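Local coordinates for protein ninB (Enterobacteria phage lambda, PDB 1PC6) that probably acts in phage genetic recombination as Orf, a protein functionally similar to the Escherichia coli RecFOR proteins in initiating genetic exchange, at residues L49-V60 against A69-T77. Sequence-based numbering, arbitrary orientation.
Sequences LWACLGDVSRQV and AESWKCVFT. With BME (beta-mercaptoethanol), chain C.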
ATOM      1  N   LEU A  49      -8.186  -5.522  -9.232  1.00 56.29           N
ATOM      2  CA  LEU A  49      -8.617  -4.198  -8.774  1.00 53.72           C
ATOM      3  C   LEU A  49      -7.918  -3.081  -9.536  1.00 51.68           C
ATOM      4  O   LEU A  49      -8.554  -2.166 -10.048  1.00 51.44           O
ATOM      5  CB  LEU A  49      -8.318  -4.004  -7.286  1.00 55.71           C
ATOM      6  CG  LEU A  49      -8.339  -2.542  -6.790  1.00 56.52           C
ATOM      7  CD1 LEU A  49      -9.733  -2.147  -6.313  1.00 56.72           C
ATOM      8  CD2 LEU A  49      -7.352  -2.380  -5.652  1.00 56.77           C
ATOM      9  N   TRP A  50      -6.597  -3.153  -9.605  1.00 49.16           N
ATOM     10  CA  TRP A  50      -5.851  -2.118 -10.287  1.00 49.75           C
ATOM     11  C   TRP A  50      -5.979  -2.115 -11.786  1.00 48.99           C
ATOM     12  O   TRP A  50      -5.696  -1.114 -12.424  1.00 51.17           O
ATOM     13  CB  TRP A  50      -4.385  -2.173  -9.879  1.00 51.13           C
ATOM     14  CG  TRP A  50      -4.218  -1.698  -8.488  1.00 52.13           C
ATOM     15  CD1 TRP A  50      -4.111  -2.462  -7.373  1.00 52.60           C
ATOM     16  CD2 TRP A  50      -4.292  -0.342  -8.044  1.00 51.88           C
ATOM     17  NE1 TRP A  50      -4.122  -1.670  -6.255  1.00 53.64           N
ATOM     18  CE2 TRP A  50      -4.233  -0.361  -6.640  1.00 52.42           C
ATOM     19  CE3 TRP A  50      -4.410   0.888  -8.698  1.00 51.48           C
ATOM     20  CZ2 TRP A  50      -4.288   0.803  -5.873  1.00 52.73           C
ATOM     21  CZ3 TRP A  50      -4.465   2.041  -7.940  1.00 51.74           C
ATOM     22  CH2 TRP A  50      -4.404   1.992  -6.538  1.00 52.46           C
ATOM     23  N   ALA A  51      -6.397  -3.231 -12.358  1.00 48.85           N
ATOM     24  CA  ALA A  51      -6.574  -3.280 -13.800  1.00 48.83           C
ATOM     25  C   ALA A  51      -7.896  -2.575 -14.099  1.00 49.02           C
ATOM     26  O   ALA A  51      -8.036  -1.919 -15.130  1.00 47.86           O
ATOM     27  CB  ALA A  51      -6.615  -4.717 -14.279  1.00 49.23           C
ATOM     28  N   CYS A  52      -8.855  -2.716 -13.181  1.00 48.37           N
ATOM     29  CA  CYS A  52     -10.168  -2.083 -13.306  1.00 49.40           C
ATOM     30  C   CYS A  52     -10.008  -0.592 -13.182  1.00 48.36           C
ATOM     31  O   CYS A  52     -10.380   0.165 -14.078  1.00 49.81           O
ATOM     32  CB  CYS A  52     -11.100  -2.534 -12.193  1.00 50.42           C
ATOM     33  SG  CYS A  52     -11.468  -4.255 -12.259  1.00 58.39           S
ATOM     34  N   LEU A  53      -9.469  -0.185 -12.038  1.00 46.10           N
ATOM     35  CA  LEU A  53      -9.231   1.214 -11.766  1.00 44.28           C
ATOM     36  C   LEU A  53      -8.494   1.823 -12.955  1.00 43.73           C
ATOM     37  O   LEU A  53      -8.849   2.901 -13.418  1.00 44.80           O
ATOM     38  CB  LEU A  53      -8.410   1.365 -10.482  1.00 42.27           C
ATOM     39  CG  LEU A  53      -9.075   0.756  -9.244  1.00 40.78           C
ATOM     40  CD1 LEU A  53      -8.253   1.054  -8.008  1.00 40.05           C
ATOM     41  CD2 LEU A  53     -10.469   1.320  -9.083  1.00 36.71           C
ATOM     42  N   GLY A  54      -7.489   1.115 -13.466  1.00 41.77           N
ATOM     43  CA  GLY A  54      -6.729   1.620 -14.596  1.00 40.78           C
ATOM     44  C   GLY A  54      -7.592   1.824 -15.823  1.00 41.75           C
ATOM     45  O   GLY A  54      -7.504   2.858 -16.482  1.00 42.94           O
ATOM     46  N   ASP A  55      -8.434   0.839 -16.119  1.00 41.31           N
ATOM     47  CA  ASP A  55      -9.325   0.892 -17.272  1.00 41.82           C
ATOM     48  C   ASP A  55     -10.271   2.061 -17.154  1.00 40.74           C
ATOM     49  O   ASP A  55     -10.411   2.851 -18.085  1.00 40.98           O
ATOM     50  CB  ASP A  55     -10.139  -0.399 -17.386  1.00 44.65           C
ATOM     51  CG  ASP A  55      -9.303  -1.576 -17.841  1.00 45.69           C
ATOM     52  OD1 ASP A  55      -9.712  -2.738 -17.598  1.00 45.22           O
ATOM     53  OD2 ASP A  55      -8.241  -1.331 -18.449  1.00 47.24           O
ATOM     54  N   VAL A  56     -10.936   2.163 -16.014  1.00 38.75           N
ATOM     55  CA  VAL A  56     -11.862   3.258 -15.796  1.00 40.02           C
ATOM     56  C   VAL A  56     -11.095   4.556 -15.928  1.00 40.82           C
ATOM     57  O   VAL A  56     -11.576   5.525 -16.499  1.00 42.01           O
ATOM     58  CB  VAL A  56     -12.477   3.191 -14.397  1.00 40.15           C
ATOM     59  CG1 VAL A  56     -13.247   4.468 -14.109  1.00 40.76           C
ATOM     60  CG2 VAL A  56     -13.384   1.985 -14.292  1.00 38.97           C
ATOM     61  N   SER A  57      -9.883   4.550 -15.394  1.00 41.45           N
ATOM     62  CA  SER A  57      -9.013   5.708 -15.421  1.00 41.92           C
ATOM     63  C   SER A  57      -8.842   6.173 -16.840  1.00 42.86           C
ATOM     64  O   SER A  57      -9.042   7.340 -17.161  1.00 44.03           O
ATOM     65  CB  SER A  57      -7.648   5.335 -14.850  1.00 41.93           C
ATOM     66  OG  SER A  57      -6.746   6.424 -14.903  1.00 44.60           O
ATOM     67  N   ARG A  58      -8.458   5.235 -17.687  1.00 43.76           N
ATOM     68  CA  ARG A  58      -8.231   5.514 -19.095  1.00 45.03           C
ATOM     69  C   ARG A  58      -9.489   5.812 -19.898  1.00 44.85           C
ATOM     70  O   ARG A  58      -9.481   6.663 -20.786  1.00 45.81           O
ATOM     71  CB  ARG A  58      -7.529   4.320 -19.757  1.00 46.77           C
ATOM     72  CG  ARG A  58      -6.021   4.250 -19.575  1.00 51.49           C
ATOM     73  CD  ARG A  58      -5.441   3.078 -20.362  1.00 53.40           C
ATOM     74  NE  ARG A  58      -5.861   1.790 -19.805  1.00 57.50           N
ATOM     75  CZ  ARG A  58      -5.429   1.295 -18.644  1.00 57.89           C
ATOM     76  NH1 ARG A  58      -4.554   1.979 -17.912  1.00 59.41           N
ATOM     77  NH2 ARG A  58      -5.878   0.123 -18.204  1.00 56.55           N
ATOM     78  N   GLN A  59     -10.574   5.122 -19.582  1.00 44.39           N
ATOM     79  CA  GLN A  59     -11.781   5.275 -20.374  1.00 43.15           C
ATOM     80  C   GLN A  59     -12.860   6.261 -19.984  1.00 42.64           C
ATOM     81  O   GLN A  59     -13.465   6.867 -20.853  1.00 42.52           O
ATOM     82  CB  GLN A  59     -12.401   3.892 -20.583  1.00 41.53           C
ATOM     83  CG  GLN A  59     -11.431   2.925 -21.240  1.00 38.60           C
ATOM     84  CD  GLN A  59     -12.001   1.541 -21.427  1.00 38.48           C
ATOM     85  OE1 GLN A  59     -13.093   1.378 -21.967  1.00 40.87           O
ATOM     86  NE2 GLN A  59     -11.257   0.530 -20.994  1.00 36.95           N
ATOM     87  N   VAL A  60     -13.116   6.453 -18.703  1.00 43.29           N
ATOM     88  CA  VAL A  60     -14.190   7.369 -18.364  1.00 44.70           C
ATOM     89  C   VAL A  60     -13.735   8.675 -17.694  1.00 48.22           C
ATOM     90  O   VAL A  60     -12.945   8.665 -16.745  1.00 50.78           O
ATOM     91  CB  VAL A  60     -15.250   6.623 -17.508  1.00 40.97           C
ATOM     92  CG1 VAL A  60     -15.070   5.121 -17.679  1.00 38.45           C
ATOM     93  CG2 VAL A  60     -15.147   7.006 -16.064  1.00 40.47           C
ATOM     94  N   ALA A  69      -5.765   5.838 -11.356  1.00 55.73           N
ATOM     95  CA  ALA A  69      -6.313   4.723 -10.588  1.00 54.51           C
ATOM     96  C   ALA A  69      -6.464   5.002  -9.100  1.00 53.40           C
ATOM     97  O   ALA A  69      -7.472   4.641  -8.498  1.00 52.95           O
ATOM     98  CB  ALA A  69      -5.460   3.479 -10.796  1.00 54.87           C
ATOM     99  N   GLU A  70      -5.466   5.643  -8.504  1.00 54.37           N
ATOM    100  CA  GLU A  70      -5.511   5.929  -7.076  1.00 55.04           C
ATOM    101  C   GLU A  70      -6.695   6.813  -6.750  1.00 53.28           C
ATOM    102  O   GLU A  70      -7.450   6.545  -5.818  1.00 53.44           O
ATOM    103  CB  GLU A  70      -4.224   6.616  -6.622  1.00 59.60           C
ATOM    104  CG  GLU A  70      -2.948   5.877  -6.999  1.00 66.70           C
ATOM    105  CD  GLU A  70      -1.794   6.186  -6.058  1.00 70.36           C
ATOM    106  OE1 GLU A  70      -1.913   5.839  -4.861  1.00 71.42           O
ATOM    107  OE2 GLU A  70      -0.778   6.768  -6.514  1.00 71.78           O
ATOM    108  N   SER A  71      -6.844   7.873  -7.532  1.00 51.56           N
ATOM    109  CA  SER A  71      -7.931   8.810  -7.348  1.00 48.83           C
ATOM    110  C   SER A  71      -9.272   8.103  -7.509  1.00 48.25           C
ATOM    111  O   SER A  71     -10.214   8.408  -6.784  1.00 50.25           O
ATOM    112  CB  SER A  71      -7.814   9.957  -8.358  1.00 49.44           C
ATOM    113  OG  SER A  71      -6.583  10.658  -8.227  1.00 49.50           O
ATOM    114  N   TRP A  72      -9.373   7.166  -8.453  1.00 45.99           N
ATOM    115  CA  TRP A  72     -10.628   6.443  -8.652  1.00 41.83           C
ATOM    116  C   TRP A  72     -10.916   5.490  -7.492  1.00 42.31           C
ATOM    117  O   TRP A  72     -12.081   5.203  -7.196  1.00 41.70           O
ATOM    118  CB  TRP A  72     -10.622   5.662  -9.970  1.00 39.93           C
ATOM    119  CG  TRP A  72     -11.121   6.438 -11.166  1.00 39.50           C
ATOM    120  CD1 TRP A  72     -10.374   6.908 -12.211  1.00 37.97           C
ATOM    121  CD2 TRP A  72     -12.475   6.827 -11.440  1.00 37.50           C
ATOM    122  NE1 TRP A  72     -11.176   7.560 -13.115  1.00 37.38           N
ATOM    123  CE2 TRP A  72     -12.471   7.524 -12.666  1.00 37.84           C
ATOM    124  CE3 TRP A  72     -13.690   6.654 -10.770  1.00 36.39           C
ATOM    125  CZ2 TRP A  72     -13.639   8.047 -13.234  1.00 37.44           C
ATOM    126  CZ3 TRP A  72     -14.848   7.172 -11.335  1.00 34.43           C
ATOM    127  CH2 TRP A  72     -14.814   7.860 -12.556  1.00 34.15           C
ATOM    128  N   LYS A  73      -9.872   4.995  -6.826  1.00 42.05           N
ATOM    129  CA  LYS A  73     -10.089   4.092  -5.700  1.00 43.19           C
ATOM    130  C   LYS A  73     -10.819   4.879  -4.615  1.00 42.84           C
ATOM    131  O   LYS A  73     -11.754   4.381  -3.995  1.00 41.76           O
ATOM    132  CB  LYS A  73      -8.756   3.544  -5.176  1.00 45.16           C
ATOM    133  CG  LYS A  73      -8.913   2.432  -4.146  1.00 47.21           C
ATOM    134  CD  LYS A  73      -7.607   1.677  -3.916  1.00 52.43           C
ATOM    135  CE  LYS A  73      -6.578   2.446  -3.075  1.00 55.23           C
ATOM    136  NZ  LYS A  73      -6.791   2.341  -1.597  1.00 56.82           N
ATOM    137  N   CYS A  74     -10.395   6.124  -4.409  1.00 43.86           N
ATOM    138  CA  CYS A  74     -11.019   7.007  -3.425  1.00 44.25           C
ATOM    139  C   CYS A  74     -12.511   7.181  -3.693  1.00 42.78           C
ATOM    140  O   CYS A  74     -13.349   6.905  -2.833  1.00 41.84           O
ATOM    141  CB  CYS A  74     -10.358   8.388  -3.450  1.00 45.73           C
ATOM    142  SG  CYS A  74      -9.006   8.604  -2.307  1.00 51.37           S
ATOM    143  N   VAL A  75     -12.822   7.659  -4.892  1.00 40.92           N
ATOM    144  CA  VAL A  75     -14.195   7.890  -5.293  1.00 40.62           C
ATOM    145  C   VAL A  75     -15.023   6.635  -5.059  1.00 42.07           C
ATOM    146  O   VAL A  75     -16.100   6.684  -4.458  1.00 42.23           O
ATOM    147  CB  VAL A  75     -14.281   8.272  -6.786  1.00 38.28           C
ATOM    148  CG1 VAL A  75     -15.710   8.646  -7.145  1.00 37.12           C
ATOM    149  CG2 VAL A  75     -13.332   9.418  -7.089  1.00 36.44           C
ATOM    150  N   PHE A  76     -14.518   5.505  -5.531  1.00 43.09           N
ATOM    151  CA  PHE A  76     -15.252   4.273  -5.356  1.00 44.43           C
ATOM    152  C   PHE A  76     -15.366   3.921  -3.891  1.00 45.32           C
ATOM    153  O   PHE A  76     -16.451   3.618  -3.420  1.00 47.04           O
ATOM    154  CB  PHE A  76     -14.608   3.136  -6.149  1.00 42.63           C
ATOM    155  CG  PHE A  76     -14.944   3.167  -7.612  1.00 41.13           C
ATOM    156  CD1 PHE A  76     -16.264   3.090  -8.033  1.00 40.29           C
ATOM    157  CD2 PHE A  76     -13.941   3.301  -8.570  1.00 41.30           C
ATOM    158  CE1 PHE A  76     -16.589   3.153  -9.393  1.00 42.89           C
ATOM    159  CE2 PHE A  76     -14.252   3.363  -9.936  1.00 42.27           C
ATOM    160  CZ  PHE A  76     -15.579   3.290 -10.347  1.00 41.79           C
ATOM    161  N   THR A  77     -14.266   3.975  -3.154  1.00 45.50           N
ATOM    162  CA  THR A  77     -14.322   3.655  -1.734  1.00 44.65           C
ATOM    163  C   THR A  77     -15.240   4.642  -1.014  1.00 45.34           C
ATOM    164  O   THR A  77     -15.949   4.280  -0.079  1.00 45.83           O
ATOM    165  CB  THR A  77     -12.937   3.720  -1.109  1.00 44.87           C
ATOM    166  OG1 THR A  77     -12.105   2.714  -1.698  1.00 45.81           O
ATOM    167  CG2 THR A  77     -13.018   3.492   0.384  1.00 46.81           C
TER
HETATM  168  C1  BME C 300      -9.205   4.172  -0.991  1.00 85.41           C
HETATM  169  C2  BME C 300      -9.997   5.388  -0.484  1.00 84.47           C
HETATM  170  O1  BME C 300      -8.459   4.534  -2.136  1.00 83.30           O
HETATM  171  S2  BME C 300      -8.859   6.728  -0.039  1.00 88.00           S
HETATM  172  O   HOH W   1     -10.475   9.146 -15.503  1.00 39.59           O
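Val56 sets its CG1 methyl squarely over one face of the Trp72 indole, in a CH-pi contact 3.6 Å from the centroid of the six-membered ring and 16° off its normal. CG1 lies anti to the backbone N (chi1 170°), which directs this branch of the valine at the neighbouring helix. Val60 CG2 approaches the same ring obliquely, 3.4 Å from Trp72 CZ2. At the edge, in the ring plane, a water accepts from Trp72 NE1 at 3.0 Å and lies within hydrogen-bonding distance of the carbonyl oxygens of Ser57 and Val60, linking the indole through water to the end of helix 43-59. Tryptophan suits this place, offering a broad apolar face and one N-H, which the water satisfies.

The second indole, Trp50, works from the other helix. Its CZ3 edge meets the Ala69 methyl and the backbone N of Glu70, while Leu49 CD2 and Leu53 CD1 lie toward the rim of one face. Ala69, small enough to let the backbones close to 4.7 Å between its CA and Leu53 CA, also touches Leu53 CB. Leu53, whose branched end can reach two partners, sets CD1 against Lys73 CB and CD2 4.0 Å from Phe76 CD2. Lys73, an apolar chain with a polar end, brings CD and CE obliquely past Trp50 CZ2, then bends twice to carry NZ to Thr101 and, weakly, to a beta-mercaptoethanol hydroxyl, probably from the crystallisation liquor.

Phe119 of helix 106-122 packs against both Trp72 and Phe76, and Glu70 forms a salt bridge with Arg103 of the second subunit. With axes 8.5 Å apart at 101°, and no hydrogen bond directly joining the two segments, the arrangement is a nearly perpendicular helix-loop-helix pair, its aromatic and aliphatic core shared with a third helix.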